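Local coordinates for protein geranylgeranyl pyrophosphate synthase (Corynebacterium glutamicum, PDB 3LK5) that probably condenses allylic and isopentenyl diphosphates into longer prenyl diphosphates in isoprenoid biosynthesis, using magnesium ions, at residues R28-L33 against F57-G62. Sequence-based numbering, arbitrary orientation.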
ATOM      1  N   ARG A  28       4.804 -20.634   5.308  1.00 23.20           N
ATOM      2  CA  ARG A  28       5.662 -19.430   5.257  1.00 23.59           C
ATOM      3  C   ARG A  28       4.918 -18.191   5.790  1.00 22.45           C
ATOM      4  O   ARG A  28       5.499 -17.372   6.511  1.00 21.77           O
ATOM      5  CB  ARG A  28       6.150 -19.156   3.807  1.00 24.93           C
ATOM      6  CG  ARG A  28       6.873 -20.355   3.116  1.00 25.38           C
ATOM      7  CD  ARG A  28       7.960 -21.020   3.998  1.00 28.45           C
ATOM      8  NE  ARG A  28       8.989 -20.104   4.490  1.00 26.95           N
ATOM      9  CZ  ARG A  28       9.944 -20.460   5.351  1.00 30.51           C
ATOM     10  NH1 ARG A  28       9.991 -21.720   5.811  1.00 30.11           N
ATOM     11  NH2 ARG A  28      10.845 -19.578   5.755  1.00 28.86           N
ATOM     12  N   LEU A  29       3.653 -18.049   5.401  1.00 22.01           N
ATOM     13  CA  LEU A  29       2.847 -16.916   5.826  1.00 22.35           C
ATOM     14  C   LEU A  29       2.627 -16.972   7.325  1.00 23.28           C
ATOM     15  O   LEU A  29       2.648 -15.923   7.990  1.00 22.49           O
ATOM     16  CB  LEU A  29       1.483 -16.869   5.112  1.00 21.58           C
ATOM     17  CG  LEU A  29       1.579 -16.609   3.588  1.00 22.06           C
ATOM     18  CD1 LEU A  29       0.217 -16.917   2.990  1.00 22.01           C
ATOM     19  CD2 LEU A  29       2.048 -15.107   3.337  1.00 21.26           C
ATOM     20  N   THR A  30       2.399 -18.182   7.861  1.00 24.23           N
ATOM     21  CA  THR A  30       2.273 -18.347   9.322  1.00 23.35           C
ATOM     22  C   THR A  30       3.495 -17.863  10.056  1.00 23.44           C
ATOM     23  O   THR A  30       3.384 -17.114  11.053  1.00 23.74           O
ATOM     24  CB  THR A  30       1.958 -19.839   9.718  1.00 23.47           C
ATOM     25  OG1 THR A  30       0.753 -20.233   9.064  1.00 23.72           O
ATOM     26  CG2 THR A  30       1.769 -19.944  11.231  1.00 25.06           C
ATOM     27  N   GLN A  31       4.670 -18.276   9.592  1.00 23.35           N
ATOM     28  CA  GLN A  31       5.900 -17.864  10.238  1.00 23.79           C
ATOM     29  C   GLN A  31       6.078 -16.339  10.235  1.00 23.16           C
ATOM     30  O   GLN A  31       6.503 -15.733  11.240  1.00 21.55           O
ATOM     31  CB  GLN A  31       7.106 -18.541   9.588  1.00 26.34           C
ATOM     32  CG  GLN A  31       6.965 -20.048   9.703  1.00 52.65           C
ATOM     33  CD  GLN A  31       8.279 -20.787   9.666  1.00 31.97           C
ATOM     34  OE1 GLN A  31       8.285 -22.023   9.584  1.00 53.78           O
ATOM     35  NE2 GLN A  31       9.403 -20.060   9.711  1.00 53.45           N
ATOM     36  N   PHE A  32       5.721 -15.732   9.110  1.00 23.06           N
ATOM     37  CA  PHE A  32       5.892 -14.279   8.986  1.00 23.11           C
ATOM     38  C   PHE A  32       4.948 -13.550   9.950  1.00 22.76           C
ATOM     39  O   PHE A  32       5.359 -12.611  10.663  1.00 22.76           O
ATOM     40  CB  PHE A  32       5.635 -13.852   7.520  1.00 22.80           C
ATOM     41  CG  PHE A  32       5.757 -12.349   7.314  1.00 22.64           C
ATOM     42  CD1 PHE A  32       4.661 -11.514   7.506  1.00 23.21           C
ATOM     43  CD2 PHE A  32       6.985 -11.793   6.959  1.00 23.61           C
ATOM     44  CE1 PHE A  32       4.783 -10.095   7.351  1.00 23.05           C
ATOM     45  CE2 PHE A  32       7.136 -10.377   6.780  1.00 23.97           C
ATOM     46  CZ  PHE A  32       6.032  -9.531   6.968  1.00 23.97           C
ATOM     47  N   LEU A  33       3.674 -13.947   9.937  1.00 23.45           N
ATOM     48  CA  LEU A  33       2.653 -13.354  10.796  1.00 25.21           C
ATOM     49  C   LEU A  33       2.964 -13.519  12.282  1.00 25.59           C
ATOM     50  O   LEU A  33       2.829 -12.554  13.074  1.00 25.31           O
ATOM     51  CB  LEU A  33       1.259 -13.869  10.448  1.00 24.96           C
ATOM     52  CG  LEU A  33       0.795 -13.314   9.080  1.00 26.45           C
ATOM     53  CD1 LEU A  33      -0.389 -14.169   8.513  1.00 24.85           C
ATOM     54  CD2 LEU A  33       0.362 -11.856   9.212  1.00 24.98           C
ATOM     55  N   PHE A  57      -7.702 -13.854   7.402  1.00 30.29           N
ATOM     56  CA  PHE A  57      -8.029 -13.695   5.995  1.00 31.07           C
ATOM     57  C   PHE A  57      -6.930 -14.276   5.087  1.00 30.75           C
ATOM     58  O   PHE A  57      -7.217 -14.962   4.104  1.00 30.37           O
ATOM     59  CB  PHE A  57      -8.280 -12.211   5.692  1.00 32.86           C
ATOM     60  CG  PHE A  57      -8.719 -11.927   4.292  1.00 38.37           C
ATOM     61  CD1 PHE A  57     -10.030 -12.218   3.876  1.00 35.63           C
ATOM     62  CD2 PHE A  57      -7.844 -11.342   3.386  1.00 34.60           C
ATOM     63  CE1 PHE A  57     -10.448 -11.948   2.565  1.00 39.19           C
ATOM     64  CE2 PHE A  57      -8.236 -11.077   2.073  1.00 38.78           C
ATOM     65  CZ  PHE A  57      -9.545 -11.364   1.653  1.00 35.50           C
ATOM     66  N   VAL A  58      -5.674 -14.022   5.454  1.00 30.23           N
ATOM     67  CA  VAL A  58      -4.513 -14.430   4.649  1.00 29.54           C
ATOM     68  C   VAL A  58      -4.319 -15.953   4.763  1.00 30.29           C
ATOM     69  O   VAL A  58      -4.023 -16.654   3.774  1.00 30.25           O
ATOM     70  CB  VAL A  58      -3.229 -13.680   5.182  1.00 28.91           C
ATOM     71  CG1 VAL A  58      -1.941 -14.266   4.604  1.00 28.68           C
ATOM     72  CG2 VAL A  58      -3.325 -12.183   4.839  1.00 28.40           C
ATOM     73  N   LEU A  59      -4.435 -16.457   5.992  1.00 29.54           N
ATOM     74  CA  LEU A  59      -4.161 -17.883   6.206  1.00 31.67           C
ATOM     75  C   LEU A  59      -5.293 -18.823   5.763  1.00 34.79           C
ATOM     76  O   LEU A  59      -5.011 -19.964   5.351  1.00 34.77           O
ATOM     77  CB  LEU A  59      -3.773 -18.188   7.652  1.00 30.57           C
ATOM     78  CG  LEU A  59      -2.514 -17.521   8.215  1.00 26.36           C
ATOM     79  CD1 LEU A  59      -2.318 -17.953   9.675  1.00 29.84           C
ATOM     80  CD2 LEU A  59      -1.254 -17.825   7.358  1.00 29.37           C
ATOM     81  N   ASN A  60      -6.542 -18.364   5.829  1.00 37.15           N
ATOM     82  CA  ASN A  60      -7.678 -19.323   5.822  1.00 42.35           C
ATOM     83  C   ASN A  60      -8.392 -19.525   4.523  1.00 45.54           C
ATOM     84  O   ASN A  60      -9.472 -20.163   4.485  1.00 47.81           O
ATOM     85  CB  ASN A  60      -8.710 -19.014   6.913  1.00 43.84           C
ATOM     86  CG  ASN A  60      -8.136 -19.133   8.301  1.00 54.17           C
ATOM     87  OD1 ASN A  60      -7.187 -19.884   8.536  1.00 45.81           O
ATOM     88  ND2 ASN A  60      -8.710 -18.399   9.234  1.00 44.96           N
ATOM     89  N   GLY A  61      -7.810 -19.025   3.449  1.00 45.02           N
ATOM     90  CA  GLY A  61      -8.318 -19.350   2.138  1.00 46.18           C
ATOM     91  C   GLY A  61      -7.383 -18.768   1.104  1.00 46.88           C
ATOM     92  O   GLY A  61      -6.466 -18.023   1.452  1.00 47.44           O
ATOM     93  N   GLY A  62      -7.646 -19.080  -0.154  1.00 46.01           N
ATOM     94  CA  GLY A  62      -6.791 -18.681  -1.260  1.00 45.47           C
ATOM     95  C   GLY A  62      -6.295 -19.923  -1.988  1.00 44.56           C
ATOM     96  O   GLY A  62      -5.905 -20.899  -1.345  1.00 45.49           O
TER
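Leu-29 on helix 21-43 and Leu-59 in the last turn of helix 45-59 bring the two backbones closest, their CA atoms 7.1 Å apart. No hydrogen bond links the segments; mostly apolar side chains make the contact. Leu-59 does most of the touching: with CG anti to its carbonyl carbon (chi1 -61°), the isobutyl group reaches in among Leu-29, Thr-30 and Leu-33. Its CD2 methyl lies 3.7 Å from Leu-29 CB; Leu-33 and Leu-59 meet tip to tip, with Leu-33 CD1 3.9 Å from Leu-59 CD2. Thr-30 crosses Leu-59 at about a right angle, and its OG1 comes 3.6 Å from Leu-59 CD2; that hydroxyl is hydrogen-bonded to the carbonyl O of Arg-26, one turn earlier, and so meets the methyl without going unsatisfied. Val-58 adds one branch, CG1, lying 3.8 Å from Leu-29 CD1 and more loosely beside Leu-33 CD1. Leu-29 also touches Phe-99 of helix 87-111, while Leu-33 meets Trp-158 of helix 144-164, so that the apolar contact continues onto these two helices. Away from the magnesium-binding aspartates, this is plain packing of an antiparallel helical hairpin, the pair of N-terminal helices in the all-alpha prenyltransferase fold of the FPP/GGPP synthases.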